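Local coordinates for protein aminoglycoside phosphotransferase (Alicyclobacillus acidocaldarius subsp. acidocaldarius, PDB 4PDY) that probably transfers a phosphoryl group to a small-molecule acceptor, as enzymes of its kinase-like family do, though its own substrate is not established, at residues A[124-129]-A[278-283]; A[222-227]-A[253-258]; A[178-183]-A[320-325]. One frame throughout, in Å; residues are numbered along the deposited sequence.

Contact 1 of 3, residues A[124-129]-A[278-283]; sequences VAQTAY and FLHFDA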
loop_
_atom_site.group_PDB
_atom_site.type_symbol
_atom_site.label_atom_id
_atom_site.label_comp_id
_atom_site.label_asym_id
_atom_site.label_seq_id
_atom_site.Cartn_x
_atom_site.Cartn_y
_atom_site.Cartn_z
ATOM N N VAL A 124 -10.669 8.272 2.571
ATOM C CA VAL A 124 -10.508 6.855 2.922
ATOM C C VAL A 124 -11.645 6.007 2.349
ATOM O O VAL A 124 -11.422 4.936 1.774
ATOM C CB VAL A 124 -10.420 6.691 4.444
ATOM C CG1 VAL A 124 -10.384 5.211 4.807
ATOM C CG2 VAL A 124 -9.183 7.352 4.994
ATOM N N ALA A 125 -12.857 6.542 2.437
ATOM C CA ALA A 125 -14.036 5.857 1.922
ATOM C C ALA A 125 -13.851 5.533 0.441
ATOM O O ALA A 125 -14.117 4.438 -0.031
ATOM C CB ALA A 125 -15.275 6.743 2.095
ATOM N N GLN A 126 -13.469 6.559 -0.324
ATOM C CA GLN A 126 -13.344 6.392 -1.764
ATOM C C GLN A 126 -12.154 5.515 -2.174
ATOM O O GLN A 126 -12.246 4.807 -3.170
ATOM C CB GLN A 126 -13.356 7.753 -2.499
ATOM C CG GLN A 126 -14.729 8.422 -2.426
ATOM C CD GLN A 126 -15.833 7.527 -2.973
ATOM O OE1 GLN A 126 -15.707 6.951 -4.050
ATOM N NE2 GLN A 126 -16.896 7.356 -2.191
ATOM N N THR A 127 -11.055 5.618 -1.430
ATOM C CA THR A 127 -9.922 4.705 -1.647
ATOM C C THR A 127 -10.333 3.238 -1.407
ATOM O O THR A 127 -10.067 2.401 -2.232
ATOM C CB THR A 127 -8.718 5.109 -0.776
ATOM O OG1 THR A 127 -8.379 6.484 -1.024
ATOM C CG2 THR A 127 -7.507 4.245 -1.061
ATOM N N ALA A 128 -11.020 3.002 -0.299
ATOM C CA ALA A 128 -11.515 1.673 0.026
ATOM C C ALA A 128 -12.464 1.169 -1.062
ATOM O O ALA A 128 -12.384 0.036 -1.502
ATOM C CB ALA A 128 -12.206 1.704 1.371
ATOM N N TYR A 129 -13.396 2.009 -1.494
ATOM C CA TYR A 129 -14.347 1.627 -2.518
ATOM C C TYR A 129 -13.617 1.170 -3.769
ATOM O O TYR A 129 -13.922 0.134 -4.377
ATOM C CB TYR A 129 -15.297 2.808 -2.790
ATOM C CG TYR A 129 -16.507 2.515 -3.638
ATOM C CD1 TYR A 129 -17.373 1.477 -3.317
ATOM C CD2 TYR A 129 -16.836 3.344 -4.708
ATOM C CE1 TYR A 129 -18.504 1.238 -4.088
ATOM C CE2 TYR A 129 -17.955 3.109 -5.469
ATOM C CZ TYR A 129 -18.786 2.057 -5.162
ATOM O OH TYR A 129 -19.901 1.817 -5.918
ATOM N N PHE A 278 -14.447 0.148 6.054
ATOM C CA PHE A 278 -15.179 -1.122 6.096
ATOM C C PHE A 278 -16.494 -0.989 5.322
ATOM O O PHE A 278 -16.867 -1.869 4.561
ATOM C CB PHE A 278 -15.499 -1.530 7.538
ATOM C CG PHE A 278 -14.297 -1.955 8.351
ATOM C CD1 PHE A 278 -13.388 -2.864 7.846
ATOM C CD2 PHE A 278 -14.119 -1.490 9.644
ATOM C CE1 PHE A 278 -12.313 -3.281 8.602
ATOM C CE2 PHE A 278 -13.041 -1.914 10.408
ATOM C CZ PHE A 278 -12.136 -2.800 9.880
ATOM N N LEU A 279 -17.188 0.134 5.511
ATOM C CA LEU A 279 -18.462 0.330 4.837
ATOM C C LEU A 279 -18.307 0.219 3.315
ATOM O O LEU A 279 -19.163 -0.322 2.628
ATOM C CB LEU A 279 -19.047 1.703 5.183
ATOM C CG LEU A 279 -20.503 1.963 4.825
ATOM C CD1 LEU A 279 -21.411 1.123 5.717
ATOM C CD2 LEU A 279 -20.821 3.448 4.979
ATOM N N HIS A 280 -17.211 0.777 2.782
ATOM C CA HIS A 280 -17.038 0.817 1.339
ATOM C C HIS A 280 -16.462 -0.458 0.749
ATOM O O HIS A 280 -16.773 -0.777 -0.386
ATOM C CB HIS A 280 -16.282 2.085 0.919
ATOM C CG HIS A 280 -17.123 3.303 1.087
ATOM N ND1 HIS A 280 -17.293 3.920 2.302
ATOM C CD2 HIS A 280 -17.907 3.972 0.207
ATOM C CE1 HIS A 280 -18.161 4.913 2.171
ATOM N NE2 HIS A 280 -18.524 4.981 0.902
ATOM N N PHE A 281 -15.663 -1.213 1.514
ATOM C CA PHE A 281 -15.368 -2.599 1.106
ATOM C C PHE A 281 -16.649 -3.454 1.107
ATOM O O PHE A 281 -16.941 -4.172 0.152
ATOM C CB PHE A 281 -14.283 -3.240 1.995
ATOM C CG PHE A 281 -12.880 -2.930 1.553
ATOM C CD1 PHE A 281 -12.251 -3.738 0.617
ATOM C CD2 PHE A 281 -12.181 -1.856 2.079
ATOM C CE1 PHE A 281 -10.964 -3.459 0.183
ATOM C CE2 PHE A 281 -10.883 -1.573 1.667
ATOM C CZ PHE A 281 -10.270 -2.391 0.732
ATOM N N ASP A 282 -17.420 -3.334 2.182
ATOM C CA ASP A 282 -18.649 -4.113 2.346
ATOM C C ASP A 282 -19.653 -3.848 1.237
ATOM O O ASP A 282 -20.345 -4.760 0.810
ATOM C CB ASP A 282 -19.277 -3.804 3.704
ATOM C CG ASP A 282 -20.288 -4.832 4.130
ATOM O OD1 ASP A 282 -19.893 -5.934 4.585
ATOM O OD2 ASP A 282 -21.476 -4.519 4.042
ATOM N N ALA A 283 -19.715 -2.597 0.764
ATOM C CA ALA A 283 -20.641 -2.208 -0.305
ATOM C C ALA A 283 -20.383 -2.981 -1.605
ATOM O O ALA A 283 -21.308 -3.291 -2.350
ATOM C CB ALA A 283 -20.537 -0.708 -0.558
#

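Contact 2 of 3, residues A[222-227]-A[253-258]; sequences CHLDVI and ALDMAH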
loop_
_atom_site.group_PDB
_atom_site.type_symbol
_atom_site.label_atom_id
_atom_site.label_comp_id
_atom_site.label_asym_id
_atom_site.label_seq_id
_atom_site.Cartn_x
_atom_site.Cartn_y
_atom_site.Cartn_z
ATOM N N CYS A 222 -4.955 -7.609 -5.341
ATOM C CA CYS A 222 -4.740 -6.408 -4.543
ATOM C C CYS A 222 -3.783 -5.484 -5.274
ATOM O O CYS A 222 -2.981 -5.919 -6.084
ATOM C CB CYS A 222 -4.169 -6.729 -3.152
ATOM S SG CYS A 222 -5.369 -7.326 -1.956
ATOM N N HIS A 223 -3.905 -4.190 -4.968
ATOM C CA HIS A 223 -3.019 -3.182 -5.525
ATOM C C HIS A 223 -1.636 -3.211 -4.860
ATOM O O HIS A 223 -0.611 -3.134 -5.525
ATOM C CB HIS A 223 -3.678 -1.815 -5.350
ATOM C CG HIS A 223 -2.866 -0.672 -5.872
ATOM N ND1 HIS A 223 -1.934 -0.022 -5.099
ATOM C CD2 HIS A 223 -2.869 -0.048 -7.072
ATOM C CE1 HIS A 223 -1.406 0.974 -5.800
ATOM N NE2 HIS A 223 -1.940 0.955 -6.999
ATOM N N LEU A 224 -1.621 -3.316 -3.529
ATOM C CA LEU A 224 -0.391 -3.529 -2.742
ATOM C C LEU A 224 0.620 -2.385 -2.775
ATOM O O LEU A 224 1.764 -2.556 -2.386
ATOM C CB LEU A 224 0.281 -4.853 -3.095
ATOM C CG LEU A 224 -0.617 -6.087 -2.903
ATOM C CD1 LEU A 224 0.076 -7.379 -3.311
ATOM C CD2 LEU A 224 -1.118 -6.183 -1.467
ATOM N N ASP A 225 0.180 -1.186 -3.168
ATOM C CA ASP A 225 1.013 0.000 -2.973
ATOM C C ASP A 225 0.112 1.180 -2.649
ATOM O O ASP A 225 0.093 2.221 -3.336
ATOM C CB ASP A 225 1.872 0.248 -4.202
ATOM C CG ASP A 225 3.056 1.149 -3.921
ATOM O OD1 ASP A 225 3.354 1.443 -2.736
ATOM O OD2 ASP A 225 3.694 1.561 -4.905
ATOM N N VAL A 226 -0.614 1.025 -1.561
ATOM C CA VAL A 226 -1.681 1.921 -1.166
ATOM C C VAL A 226 -1.121 3.054 -0.339
ATOM O O VAL A 226 -1.153 3.051 0.893
ATOM C CB VAL A 226 -2.781 1.155 -0.407
ATOM C CG1 VAL A 226 -3.926 2.076 -0.049
ATOM C CG2 VAL A 226 -3.259 -0.025 -1.255
ATOM N N ILE A 227 -0.588 4.035 -1.070
ATOM C CA ILE A 227 -0.000 5.236 -0.502
ATOM C C ILE A 227 -0.701 6.415 -1.172
ATOM O O ILE A 227 -1.211 6.268 -2.266
ATOM C CB ILE A 227 1.525 5.270 -0.712
ATOM C CG1 ILE A 227 1.910 5.231 -2.202
ATOM C CG2 ILE A 227 2.149 4.099 0.054
ATOM C CD1 ILE A 227 3.392 5.387 -2.459
ATOM N N ALA A 253 -7.969 -8.707 2.451
ATOM C CA ALA A 253 -7.558 -8.195 3.738
ATOM C C ALA A 253 -6.229 -7.435 3.705
ATOM O O ALA A 253 -5.987 -6.566 4.558
ATOM C CB ALA A 253 -7.470 -9.351 4.746
ATOM N N LEU A 254 -5.339 -7.787 2.778
ATOM C CA LEU A 254 -4.062 -7.072 2.705
ATOM C C LEU A 254 -4.241 -5.598 2.336
ATOM O O LEU A 254 -3.735 -4.742 3.042
ATOM C CB LEU A 254 -3.111 -7.736 1.738
ATOM C CG LEU A 254 -2.547 -9.101 2.161
ATOM C CD1 LEU A 254 -1.583 -9.620 1.113
ATOM C CD2 LEU A 254 -1.867 -9.030 3.519
ATOM N N ASP A 255 -4.993 -5.317 1.281
ATOM C CA ASP A 255 -5.245 -3.932 0.919
ATOM C C ASP A 255 -6.048 -3.246 2.026
ATOM O O ASP A 255 -5.786 -2.089 2.364
ATOM C CB ASP A 255 -5.995 -3.845 -0.416
ATOM C CG ASP A 255 -5.072 -3.777 -1.665
ATOM O OD1 ASP A 255 -3.822 -3.645 -1.566
ATOM O OD2 ASP A 255 -5.653 -3.901 -2.779
HETATM N N MSE A 256 -7.030 -3.944 2.593
HETATM C CA MSE A 256 -7.854 -3.338 3.626
HETATM C C MSE A 256 -7.045 -2.955 4.845
HETATM O O MSE A 256 -7.166 -1.838 5.355
HETATM C CB MSE A 256 -9.015 -4.274 3.950
HETATM C CG MSE A 256 -10.111 -3.532 4.693
HETATM SE SE MSE A 256 -11.537 -4.765 5.197
HETATM C CE MSE A 256 -12.001 -5.761 3.566
ATOM N N ALA A 257 -6.203 -3.876 5.319
ATOM C CA ALA A 257 -5.377 -3.624 6.491
ATOM C C ALA A 257 -4.333 -2.542 6.227
ATOM O O ALA A 257 -4.014 -1.781 7.120
ATOM C CB ALA A 257 -4.710 -4.918 6.977
ATOM N N HIS A 258 -3.732 -2.553 5.048
ATOM C CA HIS A 258 -2.722 -1.522 4.735
ATOM C C HIS A 258 -3.319 -0.105 4.671
ATOM O O HIS A 258 -2.757 0.806 5.271
ATOM C CB HIS A 258 -1.947 -1.882 3.459
ATOM C CG HIS A 258 -1.193 -3.180 3.562
ATOM N ND1 HIS A 258 -0.912 -3.958 2.465
ATOM C CD2 HIS A 258 -0.716 -3.855 4.634
ATOM C CE1 HIS A 258 -0.252 -5.040 2.847
ATOM N NE2 HIS A 258 -0.103 -4.989 4.159
#

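Contact 3 of 3, residues A[178-183]-A[320-325]; sequences KDAFDQ and SQLDAL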
loop_
_atom_site.group_PDB
_atom_site.type_symbol
_atom_site.label_atom_id
_atom_site.label_comp_id
_atom_site.label_asym_id
_atom_site.label_seq_id
_atom_site.Cartn_x
_atom_site.Cartn_y
_atom_site.Cartn_z
ATOM N N LYS A 178 22.386 3.948 27.040
ATOM C CA LYS A 178 21.135 3.899 26.300
ATOM C C LYS A 178 20.700 5.313 25.920
ATOM O O LYS A 178 20.587 6.182 26.779
ATOM C CB LYS A 178 20.061 3.234 27.155
ATOM C CG LYS A 178 20.299 1.759 27.373
ATOM C CD LYS A 178 19.462 1.258 28.519
ATOM C CE LYS A 178 19.674 -0.224 28.692
ATOM N NZ LYS A 178 20.935 -0.541 29.419
ATOM N N ASP A 179 20.444 5.535 24.636
ATOM C CA ASP A 179 19.970 6.826 24.169
ATOM C C ASP A 179 18.464 6.905 24.354
ATOM O O ASP A 179 17.819 5.980 24.911
ATOM C CB ASP A 179 20.453 7.102 22.738
ATOM C CG ASP A 179 19.849 6.181 21.678
ATOM O OD1 ASP A 179 18.723 5.658 21.859
ATOM O OD2 ASP A 179 20.503 6.019 20.606
ATOM N N ALA A 180 17.877 8.024 23.969
ATOM C CA ALA A 180 16.456 8.241 24.214
ATOM C C ALA A 180 15.604 7.198 23.504
ATOM O O ALA A 180 14.613 6.725 24.056
ATOM C CB ALA A 180 16.058 9.640 23.772
ATOM N N PHE A 181 15.977 6.844 22.285
ATOM C CA PHE A 181 15.273 5.799 21.532
ATOM C C PHE A 181 15.322 4.451 22.269
ATOM O O PHE A 181 14.291 3.806 22.467
ATOM C CB PHE A 181 15.860 5.637 20.126
ATOM C CG PHE A 181 15.076 4.701 19.248
ATOM C CD1 PHE A 181 15.231 3.336 19.399
ATOM C CD2 PHE A 181 14.177 5.152 18.300
ATOM C CE1 PHE A 181 14.520 2.450 18.617
ATOM C CE2 PHE A 181 13.461 4.270 17.518
ATOM C CZ PHE A 181 13.619 2.896 17.687
ATOM N N ASP A 182 16.512 4.037 22.673
ATOM C CA ASP A 182 16.707 2.767 23.371
ATOM C C ASP A 182 15.807 2.720 24.577
ATOM O O ASP A 182 15.119 1.723 24.806
ATOM C CB ASP A 182 18.151 2.652 23.842
ATOM C CG ASP A 182 19.175 2.625 22.704
ATOM O OD1 ASP A 182 18.882 2.100 21.603
ATOM O OD2 ASP A 182 20.302 3.140 22.951
ATOM N N GLN A 183 15.842 3.772 25.386
ATOM C CA GLN A 183 15.061 3.781 26.621
ATOM C C GLN A 183 13.563 3.743 26.330
ATOM O O GLN A 183 12.796 3.044 26.988
ATOM C CB GLN A 183 15.397 5.006 27.473
ATOM C CG GLN A 183 16.831 5.014 27.963
ATOM C CD GLN A 183 17.144 6.250 28.760
ATOM O OE1 GLN A 183 16.540 6.483 29.800
ATOM N NE2 GLN A 183 18.077 7.060 28.276
ATOM N N SER A 320 14.815 10.803 12.821
ATOM C CA SER A 320 13.422 10.573 12.436
ATOM C C SER A 320 12.821 9.338 13.097
ATOM O O SER A 320 11.610 9.286 13.296
ATOM C CB SER A 320 13.268 10.467 10.925
ATOM O OG SER A 320 13.947 9.345 10.395
ATOM N N GLN A 321 13.669 8.362 13.422
ATOM C CA GLN A 321 13.206 7.146 14.084
ATOM C C GLN A 321 12.683 7.463 15.472
ATOM O O GLN A 321 11.683 6.899 15.914
ATOM C CB GLN A 321 14.355 6.141 14.168
ATOM C CG GLN A 321 14.785 5.606 12.823
ATOM C CD GLN A 321 16.230 5.160 12.790
ATOM O OE1 GLN A 321 16.929 5.208 13.803
ATOM N NE2 GLN A 321 16.699 4.754 11.614
ATOM N N LEU A 322 13.370 8.331 16.193
ATOM C CA LEU A 322 12.911 8.729 17.524
ATOM C C LEU A 322 11.602 9.496 17.424
ATOM O O LEU A 322 10.655 9.227 18.181
ATOM C CB LEU A 322 13.963 9.518 18.302
ATOM C CG LEU A 322 13.501 9.985 19.683
ATOM C CD1 LEU A 322 13.134 8.816 20.609
ATOM C CD2 LEU A 322 14.564 10.856 20.314
ATOM N N ASP A 323 11.514 10.417 16.454
ATOM C CA ASP A 323 10.247 11.137 16.212
ATOM C C ASP A 323 9.115 10.114 16.025
ATOM O O ASP A 323 8.048 10.237 16.627
ATOM C CB ASP A 323 10.288 12.050 14.956
ATOM C CG ASP A 323 11.321 13.156 15.037
ATOM O OD1 ASP A 323 11.739 13.515 16.151
ATOM O OD2 ASP A 323 11.703 13.687 13.960
ATOM N N ALA A 324 9.350 9.118 15.170
ATOM C CA ALA A 324 8.304 8.132 14.871
ATOM C C ALA A 324 7.907 7.281 16.083
ATOM O O ALA A 324 6.728 7.062 16.322
ATOM C CB ALA A 324 8.740 7.239 13.731
ATOM N N LEU A 325 8.900 6.848 16.862
ATOM C CA LEU A 325 8.602 6.027 18.033
ATOM C C LEU A 325 7.898 6.855 19.120
ATOM O O LEU A 325 6.989 6.367 19.805
ATOM C CB LEU A 325 9.868 5.383 18.570
ATOM C CG LEU A 325 9.607 4.285 19.601
ATOM C CD1 LEU A 325 8.933 3.093 18.955
ATOM C CD2 LEU A 325 10.914 3.865 20.231
#

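Contact 1 of 3, residues A[124-129]-A[278-283]
A125 meets H280 in a pairing of two helices from the mainly helical lobe of this protein-kinase-like fold: helix 121-137 and helix 271-284 run roughly parallel here, their axes 7.7 Å apart and inclined at -29°. H280 is a knob seated in the hole formed by A125, Q126, A128 and Y129. The methyl of A125 lies over one face of the imidazole, displaced toward the rim, in a CH-pi contact with CB 3.6 Å from the ring centroid. The backbone of A125 takes part too, its O 3.3 Å from H280 CB. Q126 starts out pointing off the partner helix, but its chain folds back until NE2 stands 4.2 Å from H280 NE2, obliquely to the ring. The other ring nitrogen, ND1, is hydrogen-bonded to A276 O one turn earlier, which fixes the rotation of the imidazole. That bond is within reach because H280 CG lies beside its backbone N (chi1 -71°). A128 points toward helix 271-284 and sets its CB 3.5 Å from F281 CE2, while A128 O lies over the centre of one face of the same ring. Y129 finishes the turn with its CB against H280 CB. H280 O, buried and without a hydrogen-bond partner in the model, lies in the plane of the Y129 ring, at its edge, 3.7 Å from CD1.

Contact 2 of 3, residues A[222-227]-A[253-258]
The carboxylate of D255 takes two successive backbone N-H groups of the 222-227 turn, one on each oxygen. H223 N gives to OD2 at 2.8 Å and L224 N to OD1 at 3.0 Å; both bonds are within about 25° of straight, and both use syn lone pairs, so the carboxylate grips the chain as a fork and is itself kept from rotating. With an asparagine in its place, one of the two N-H groups would probably face an NH2 rather than an oxygen and be left without its acceptor.

Carbon packs round this fork. C222 CB comes within 3.2 Å of OD2, V226 brings CG2 to 3.7 Å from OD1, and L224 crosses the acid at about a right angle with its CD2 methyl, which goes on to meet L254 CB at 4.1 Å. One shell out, H223 turns its ring away from the helix, CG lying anti to the backbone N (chi1 180°). ND1 then accepts from D225 N at 3.1 Å, the donor tilted 31° from the ring plane, while NE2 is hydrogen-bonded to I242 O and F244 meets the imidazole edge-to-face. H223, D225 and N230 are spaced as in the HxDxxxxN catalytic-loop motif of kinase-like phosphotransferases, and an aspartate on the following helix holding that loop by its backbone amides recalls the corresponding bond in protein kinases. V226 is the centre of an inverse gamma turn.

Upstream, C222 pairs by backbone bonds with R248, between the short strands 221-222 and 248-249. L131 of helix 121-137 touches H223, V226 and D255, and A253 and M256 (selenomethionine in the crystal) of helix 252-266 touch V295 of helix 289-300.

Contact 3 of 3, residues A[178-183]-A[320-325]
F181 carries the apolar part of this contact, laying its ring against the start of helix 319-347. The CD2 methyl of L325 sits over a face of that ring, offset toward the rim and 3.9 Å from the centroid, in a CH-pi contact only 16° off the normal; the two side chains cross at about a right angle. The ring edge is used as well: Q321 O lies in the ring plane, 3.6 Å from CE2, with L322 CA beside it. It is the first torsion of F181, which puts CG anti to the backbone N (chi1 -173°), that carries the ring over to the other helix.

L322 reaches across to helix 180-187 with both its branches, CD1 going to F181 CA at 3.8 Å and CD2 to A180 CB at 4.0 Å. A180 and F181 are the first two residues of helix 180-187, and the residue before them, D179, is its N-cap. D179 and D182 make a capping box: D182 N gives to D179 OD1 at 2.9 Å, and D179 N returns a bond to D182 OD2, again at 2.9 Å. The first approaches D179 OD1 nearly head-on to its C-O bond; the second meets D182 OD2 on its anti side, 31° out of the carboxylate plane. D179 OD1 and D182 OD2 crowd each other at 3.2 Å, a repulsion that K175, R312 and the helix N-terminus would probably offset.

Salt bridges carry the capping box into its surroundings, D182 OD2 to K175 and D179 OD2 to R312 of helix 303-315. The same arginine is hydrogen-bonded through NH1 to Q321 OE1, while Q321 NE2 is bonded to A316 O; I308 of that helix packs on both F181 and Q321.

Going from the N terminus, the first segment reached is 124-129 of contact 1, then 178-183 of contact 3, then 222-227. Contact 2 closes first, over a short loop, when the chain enters helix 252-266. The next helix, 271-284, closes contact 1, and only helix 319-347 closes contact 3. Contact 2 is therefore nested inside both of the others, while contacts 1 and 3 cross. Contacts 1 and 2 touch where F278 and F281 pack on M256, so helices 121-137, 252-266 and 271-284 and the 222-227 loop form one block. Contact 3 joins helices 180-187 and 319-347 well apart from it, its nearest atoms about 16 Å from those of contact 2.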